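Local coordinates for thioredoxin-like protein (Parabacteroides distasonis, PDB 4FO5) that is of unknown function but adopts a thioredoxin-like fold and is probably an oxidoreductase related to the AhpC/TSA family, at residues T35-W40 / F118-E123; W40-A45 / S72-E77. One frame throughout, in Å; residues are numbered along the deposited sequence.

The two contacts join end to end along the strand 34-40 in the middle of the mixed sheet of a thioredoxin fold. Contact 1 lies near the centre of the chain and pairs that strand with its antiparallel neighbour 117-120; contact 2, centred about 18 Å from it, links the loops that follow the parallel strands 34-40 and 66-72. Trp40 belongs to both, and Phe39 of contact 1 packs on Met73 of contact 2. Along the chain the order is 35-40, 40-45, 72-77, 118-123, so contact 2 falls within the span that contact 1 brackets. The core pairing thus leads directly into the C-terminal end of the parallel strands, where thioredoxins carry their active-site loop.

Contact 1 of 2, residues T35-W40 / F118-E123; sequences TLLNFW and FLINDE
Thr35, Leu36 and Leu37 pair in antiparallel register with Ile120, Leu119 and Phe118, a central strand pairing of the thioredoxin fold that joins its N-terminal beta-alpha-beta part to the C-terminal hairpin. Four backbone bonds hold it. Thr35 exchanges two with Ile120: its N reaches Ile120 O at 2.7 Å, and Ile120 N returns an almost straight bond to Thr35 O (177°). Leu37 and Phe118 form the second hydrogen-bonded pair, where Phe118 N to Leu37 O, at 2.8 Å, is more bent (153°). At the non-hydrogen-bonded pair between them, Leu36 CA approaches Phe118 O at 3.6 Å.

Side chains then divide between the two faces. With CG anti to the backbone N (chi1 176°), Leu37 runs alongside Phe118, and Leu37 CD2 lies 4.1 Å from Phe118 CD1. From the other neighbour, Ile120 CD1 comes across to 3.8 Å from Leu37 CB, so Leu37 touches both residues on this face. Phe39 extends this apolar row without a backbone bridge to Phe118: the two rings meet edge to edge, Phe39 CE2 to Phe118 CE1 4.0 Å, and Tyr109 packs against both. Leu36 and Leu119 occupy the opposite face, where Leu36 meets Leu54 of helix 45-58 and Leu119 reaches the hairpin partner 126-129.

Past the last bridge the chain turns at Asn121, whose OD1 accepts from Glu123 N in an Asx turn. A water spans the strand end, 2.6 Å from Thr35 OG1 and hydrogen-bonded to Asn121 O.

Contact 2 of 2, residues W40-A45 / S72-E77; sequences WAAYDA and SMDEKE
Ala42 N points into the carboxylate of Asp74, making an almost straight bond (176°) of 2.8 Å to the syn lone pair of OD2. The same oxygen is met on its anti side by Ser72 OG, which donates at 2.9 Å from slightly out of the carboxylate plane. Two donors, one from the facing loop and one from the end of the strand leading to Asp74, therefore grip one oxygen and help fix the rotation of the carboxylate. Alongside, the backbone N of Met73 (modelled as selenomethionine) donates to Trp40 O at 2.9 Å and continues the parallel pairing of Trp40 with Ser72 at the ends of two sheet strands.

Packing closes round these bonds. The Trp40 side chain stands between the backbone N and the carbonyl carbon (chi1 69°), which lays one indole face against Ser72: CA makes a CH-pi contact with the five-membered ring, and Ser72 CB lies 3.7 Å from Trp40 CZ2. Asp74 OD1 comes within 3.5 Å of Ala42 CB and 3.6 Å of Tyr43 CD2, the Tyr43 ring being nearly perpendicular to the carboxylate (89°). With an alanine in place of Asp74, Ala42 N and Ser72 OG would probably lose their shared acceptor, and the turn at 41-44 its side-chain tie to the 72-77 segment.

The loop itself folds as a type I turn from Ala41 to Asp44, and Asp44 caps helix 45-58. By position, this is where thioredoxins place their CXXC motif, yet Asp44 and Ser47 appear to stand at the two cysteine sites. The chemistry thus implies a carboxylate-fastened turn that keeps the architecture of the thioredoxin site but probably not its dithiol.

Contact 1 of 2, residues T35-W40 / F118-E123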
loop_
_atom_site.group_PDB
_atom_site.type_symbol
_atom_site.label_atom_id
_atom_site.label_comp_id
_atom_site.label_asym_id
_atom_site.label_seq_id
_atom_site.Cartn_x
_atom_site.Cartn_y
_atom_site.Cartn_z
ATOM N N THR A 35 -6.480 1.821 -5.689
ATOM C CA THR A 35 -5.575 0.976 -4.906
ATOM C C THR A 35 -4.940 1.820 -3.785
ATOM O O THR A 35 -4.409 2.912 -4.030
ATOM C CB THR A 35 -4.474 0.301 -5.768
ATOM O OG1 THR A 35 -5.068 -0.347 -6.873
ATOM C CG2 THR A 35 -3.677 -0.753 -4.998
ATOM N N LEU A 36 -4.983 1.279 -2.582
ATOM C CA LEU A 36 -4.285 1.822 -1.441
ATOM C C LEU A 36 -2.999 0.995 -1.318
ATOM O O LEU A 36 -3.038 -0.176 -0.900
ATOM C CB LEU A 36 -5.124 1.802 -0.144
ATOM C CG LEU A 36 -4.365 2.332 1.099
ATOM C CD1 LEU A 36 -4.009 3.809 0.950
ATOM C CD2 LEU A 36 -5.156 2.109 2.338
ATOM N N LEU A 37 -1.881 1.598 -1.751
ATOM C CA LEU A 37 -0.557 0.999 -1.668
ATOM C C LEU A 37 0.070 1.425 -0.360
ATOM O O LEU A 37 0.244 2.613 -0.156
ATOM C CB LEU A 37 0.310 1.428 -2.863
ATOM C CG LEU A 37 1.748 0.956 -2.846
ATOM C CD1 LEU A 37 1.815 -0.571 -2.977
ATOM C CD2 LEU A 37 2.500 1.573 -3.987
ATOM N N ASN A 38 0.368 0.482 0.539
ATOM C CA ASN A 38 0.943 0.830 1.818
ATOM C C ASN A 38 2.221 0.035 2.121
ATOM O O ASN A 38 2.264 -1.165 1.910
ATOM C CB ASN A 38 -0.086 0.633 2.922
ATOM C CG ASN A 38 0.412 1.095 4.244
ATOM O OD1 ASN A 38 0.704 2.268 4.435
ATOM N ND2 ASN A 38 0.506 0.179 5.198
ATOM N N PHE A 39 3.269 0.724 2.574
ATOM C CA PHE A 39 4.542 0.115 2.956
ATOM C C PHE A 39 4.673 0.175 4.438
ATOM O O PHE A 39 4.410 1.215 5.046
ATOM C CB PHE A 39 5.730 0.826 2.278
ATOM C CG PHE A 39 5.708 0.679 0.776
ATOM C CD1 PHE A 39 6.208 -0.464 0.169
ATOM C CD2 PHE A 39 5.105 1.644 -0.025
ATOM C CE1 PHE A 39 6.185 -0.605 -1.225
ATOM C CE2 PHE A 39 5.094 1.512 -1.413
ATOM C CZ PHE A 39 5.623 0.386 -2.004
ATOM N N TRP A 40 5.094 -0.937 5.033
ATOM C CA TRP A 40 5.284 -1.053 6.469
ATOM C C TRP A 40 6.295 -2.161 6.765
ATOM O O TRP A 40 6.695 -2.890 5.864
ATOM C CB TRP A 40 3.929 -1.351 7.174
ATOM C CG TRP A 40 3.402 -2.721 6.865
ATOM C CD1 TRP A 40 2.856 -3.138 5.690
ATOM C CD2 TRP A 40 3.462 -3.877 7.713
ATOM N NE1 TRP A 40 2.536 -4.470 5.762
ATOM C CE2 TRP A 40 2.912 -4.956 6.989
ATOM C CE3 TRP A 40 3.933 -4.105 9.015
ATOM C CZ2 TRP A 40 2.816 -6.251 7.522
ATOM C CZ3 TRP A 40 3.845 -5.393 9.539
ATOM C CH2 TRP A 40 3.279 -6.441 8.802
ATOM N N PHE A 118 0.058 5.339 -0.543
ATOM C CA PHE A 118 -0.348 6.066 -1.736
ATOM C C PHE A 118 -1.708 5.593 -2.185
ATOM O O PHE A 118 -1.954 4.392 -2.257
ATOM C CB PHE A 118 0.670 5.837 -2.890
ATOM C CG PHE A 118 2.111 6.134 -2.555
ATOM C CD1 PHE A 118 2.926 5.159 -1.986
ATOM C CD2 PHE A 118 2.638 7.400 -2.753
ATOM C CE1 PHE A 118 4.237 5.445 -1.627
ATOM C CE2 PHE A 118 3.969 7.674 -2.431
ATOM C CZ PHE A 118 4.766 6.687 -1.891
ATOM N N LEU A 119 -2.598 6.532 -2.463
ATOM C CA LEU A 119 -3.887 6.234 -3.058
ATOM C C LEU A 119 -3.696 6.395 -4.581
ATOM O O LEU A 119 -3.367 7.481 -5.057
ATOM C CB LEU A 119 -4.997 7.133 -2.495
ATOM C CG LEU A 119 -6.422 6.838 -2.995
ATOM C CD1 LEU A 119 -6.855 5.402 -2.642
ATOM C CD2 LEU A 119 -7.396 7.825 -2.402
ATOM N N ILE A 120 -3.801 5.286 -5.306
ATOM C CA ILE A 120 -3.603 5.202 -6.743
ATOM C C ILE A 120 -4.960 4.977 -7.425
ATOM O O ILE A 120 -5.694 4.060 -7.042
ATOM C CB ILE A 120 -2.568 4.060 -7.056
ATOM C CG1 ILE A 120 -1.222 4.278 -6.266
ATOM C CG2 ILE A 120 -2.334 3.931 -8.555
ATOM C CD1 ILE A 120 -0.232 3.051 -6.205
ATOM N N ASN A 121 -5.269 5.785 -8.477
ATOM C CA ASN A 121 -6.539 5.662 -9.195
ATOM C C ASN A 121 -6.466 4.507 -10.227
ATOM O O ASN A 121 -5.447 3.829 -10.299
ATOM C CB ASN A 121 -6.969 7.005 -9.834
ATOM C CG ASN A 121 -6.165 7.499 -11.025
ATOM O OD1 ASN A 121 -5.296 6.821 -11.578
ATOM N ND2 ASN A 121 -6.437 8.711 -11.438
ATOM N N ASP A 122 -7.553 4.274 -10.989
ATOM C CA ASP A 122 -7.688 3.179 -11.963
ATOM C C ASP A 122 -6.762 3.348 -13.195
ATOM O O ASP A 122 -6.673 2.448 -14.023
ATOM C CB ASP A 122 -9.158 3.065 -12.427
ATOM C CG ASP A 122 -9.736 4.311 -13.099
ATOM O OD1 ASP A 122 -9.168 5.417 -12.907
ATOM O OD2 ASP A 122 -10.821 4.207 -13.691
ATOM N N GLU A 123 -6.082 4.496 -13.303
ATOM C CA GLU A 123 -5.144 4.783 -14.376
ATOM C C GLU A 123 -3.685 4.711 -13.877
ATOM O O GLU A 123 -2.772 5.071 -14.617
ATOM C CB GLU A 123 -5.450 6.151 -14.984
ATOM C CG GLU A 123 -6.709 6.144 -15.825
ATOM C CD GLU A 123 -7.121 7.497 -16.363
ATOM O OE1 GLU A 123 -6.291 8.433 -16.331
ATOM O OE2 GLU A 123 -8.282 7.623 -16.814
HETATM O O HOH W 1 -5.478 1.304 -8.869
#

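Contact 2 of 2, residues W40-A45 / S72-E77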
loop_
_atom_site.group_PDB
_atom_site.type_symbol
_atom_site.label_atom_id
_atom_site.label_comp_id
_atom_site.label_asym_id
_atom_site.label_seq_id
_atom_site.Cartn_x
_atom_site.Cartn_y
_atom_site.Cartn_z
ATOM N N TRP A 40 5.094 -0.937 5.033
ATOM C CA TRP A 40 5.284 -1.053 6.469
ATOM C C TRP A 40 6.295 -2.161 6.765
ATOM O O TRP A 40 6.695 -2.890 5.864
ATOM C CB TRP A 40 3.929 -1.351 7.174
ATOM C CG TRP A 40 3.402 -2.721 6.865
ATOM C CD1 TRP A 40 2.856 -3.138 5.690
ATOM C CD2 TRP A 40 3.462 -3.877 7.713
ATOM N NE1 TRP A 40 2.536 -4.470 5.762
ATOM C CE2 TRP A 40 2.912 -4.956 6.989
ATOM C CE3 TRP A 40 3.933 -4.105 9.015
ATOM C CZ2 TRP A 40 2.816 -6.251 7.522
ATOM C CZ3 TRP A 40 3.845 -5.393 9.539
ATOM C CH2 TRP A 40 3.279 -6.441 8.802
ATOM N N ALA A 41 6.681 -2.292 8.031
ATOM C CA ALA A 41 7.555 -3.356 8.529
ATOM C C ALA A 41 7.310 -3.516 10.015
ATOM O O ALA A 41 7.044 -2.520 10.690
ATOM C CB ALA A 41 9.019 -3.036 8.259
ATOM N N ALA A 42 7.383 -4.761 10.525
ATOM C CA ALA A 42 7.207 -5.054 11.951
ATOM C C ALA A 42 8.216 -4.263 12.811
ATOM O O ALA A 42 7.868 -3.862 13.918
ATOM C CB ALA A 42 7.353 -6.548 12.204
ATOM N N TYR A 43 9.431 -3.972 12.264
ATOM C CA TYR A 43 10.476 -3.198 12.954
ATOM C C TYR A 43 10.141 -1.677 13.041
ATOM O O TYR A 43 10.875 -0.939 13.692
ATOM C CB TYR A 43 11.870 -3.419 12.320
ATOM C CG TYR A 43 12.053 -2.900 10.907
ATOM C CD1 TYR A 43 12.213 -1.539 10.657
ATOM C CD2 TYR A 43 12.206 -3.780 9.837
ATOM C CE1 TYR A 43 12.454 -1.060 9.370
ATOM C CE2 TYR A 43 12.442 -3.314 8.543
ATOM C CZ TYR A 43 12.555 -1.950 8.312
ATOM O OH TYR A 43 12.770 -1.478 7.034
ATOM N N ASP A 44 9.075 -1.206 12.364
ATOM C CA ASP A 44 8.643 0.198 12.452
ATOM C C ASP A 44 7.249 0.174 13.048
ATOM O O ASP A 44 6.261 -0.109 12.358
ATOM C CB ASP A 44 8.701 0.920 11.098
ATOM C CG ASP A 44 8.440 2.418 11.184
ATOM O OD1 ASP A 44 7.270 2.811 11.394
ATOM O OD2 ASP A 44 9.391 3.196 10.987
ATOM N N ALA A 45 7.193 0.374 14.367
ATOM C CA ALA A 45 5.980 0.307 15.189
ATOM C C ALA A 45 4.845 1.146 14.614
ATOM O O ALA A 45 3.727 0.646 14.499
ATOM C CB ALA A 45 6.295 0.751 16.614
ATOM N N SER A 72 4.957 -5.613 3.266
ATOM C CA SER A 72 5.890 -5.662 4.387
ATOM C C SER A 72 7.304 -5.690 3.844
ATOM O O SER A 72 7.603 -6.456 2.907
ATOM C CB SER A 72 5.627 -6.889 5.256
ATOM O OG SER A 72 6.754 -7.225 6.051
HETATM N N MSE A 73 8.182 -4.878 4.458
HETATM C CA MSE A 73 9.591 -4.759 4.081
HETATM C C MSE A 73 10.505 -5.495 5.082
HETATM O O MSE A 73 11.727 -5.319 5.053
HETATM C CB MSE A 73 9.988 -3.281 3.921
HETATM C CG MSE A 73 9.254 -2.593 2.784
HETATM SE SE MSE A 73 9.813 -3.374 1.082
HETATM C CE MSE A 73 8.436 -2.929 0.096
ATOM N N ASP A 74 9.920 -6.364 5.927
ATOM C CA ASP A 74 10.689 -7.207 6.851
ATOM C C ASP A 74 11.429 -8.251 6.025
ATOM O O ASP A 74 10.829 -8.812 5.108
ATOM C CB ASP A 74 9.779 -7.882 7.893
ATOM C CG ASP A 74 9.063 -6.929 8.828
ATOM O OD1 ASP A 74 9.731 -6.343 9.704
ATOM O OD2 ASP A 74 7.826 -6.809 8.719
ATOM N N GLU A 75 12.730 -8.473 6.299
ATOM C CA GLU A 75 13.543 -9.439 5.548
ATOM C C GLU A 75 13.038 -10.895 5.714
ATOM O O GLU A 75 12.993 -11.631 4.723
ATOM C CB GLU A 75 15.020 -9.343 5.959
ATOM N N LYS A 76 12.644 -11.296 6.942
ATOM C CA LYS A 76 12.186 -12.661 7.216
ATOM C C LYS A 76 10.691 -12.836 6.958
ATOM O O LYS A 76 9.877 -12.043 7.437
ATOM C CB LYS A 76 12.520 -13.076 8.657
ATOM C CG LYS A 76 13.165 -14.446 8.771
ATOM C CD LYS A 76 13.630 -14.709 10.194
ATOM N N GLU A 77 10.341 -13.899 6.213
ATOM C CA GLU A 77 8.968 -14.275 5.861
ATOM C C GLU A 77 8.184 -14.701 7.106
ATOM O O GLU A 77 6.978 -14.452 7.183
ATOM C CB GLU A 77 8.980 -15.416 4.827
ATOM C CG GLU A 77 7.648 -15.660 4.137
ATOM C CD GLU A 77 7.295 -17.126 3.986
ATOM O OE1 GLU A 77 6.733 -17.703 4.945
ATOM O OE2 GLU A 77 7.581 -17.701 2.910
#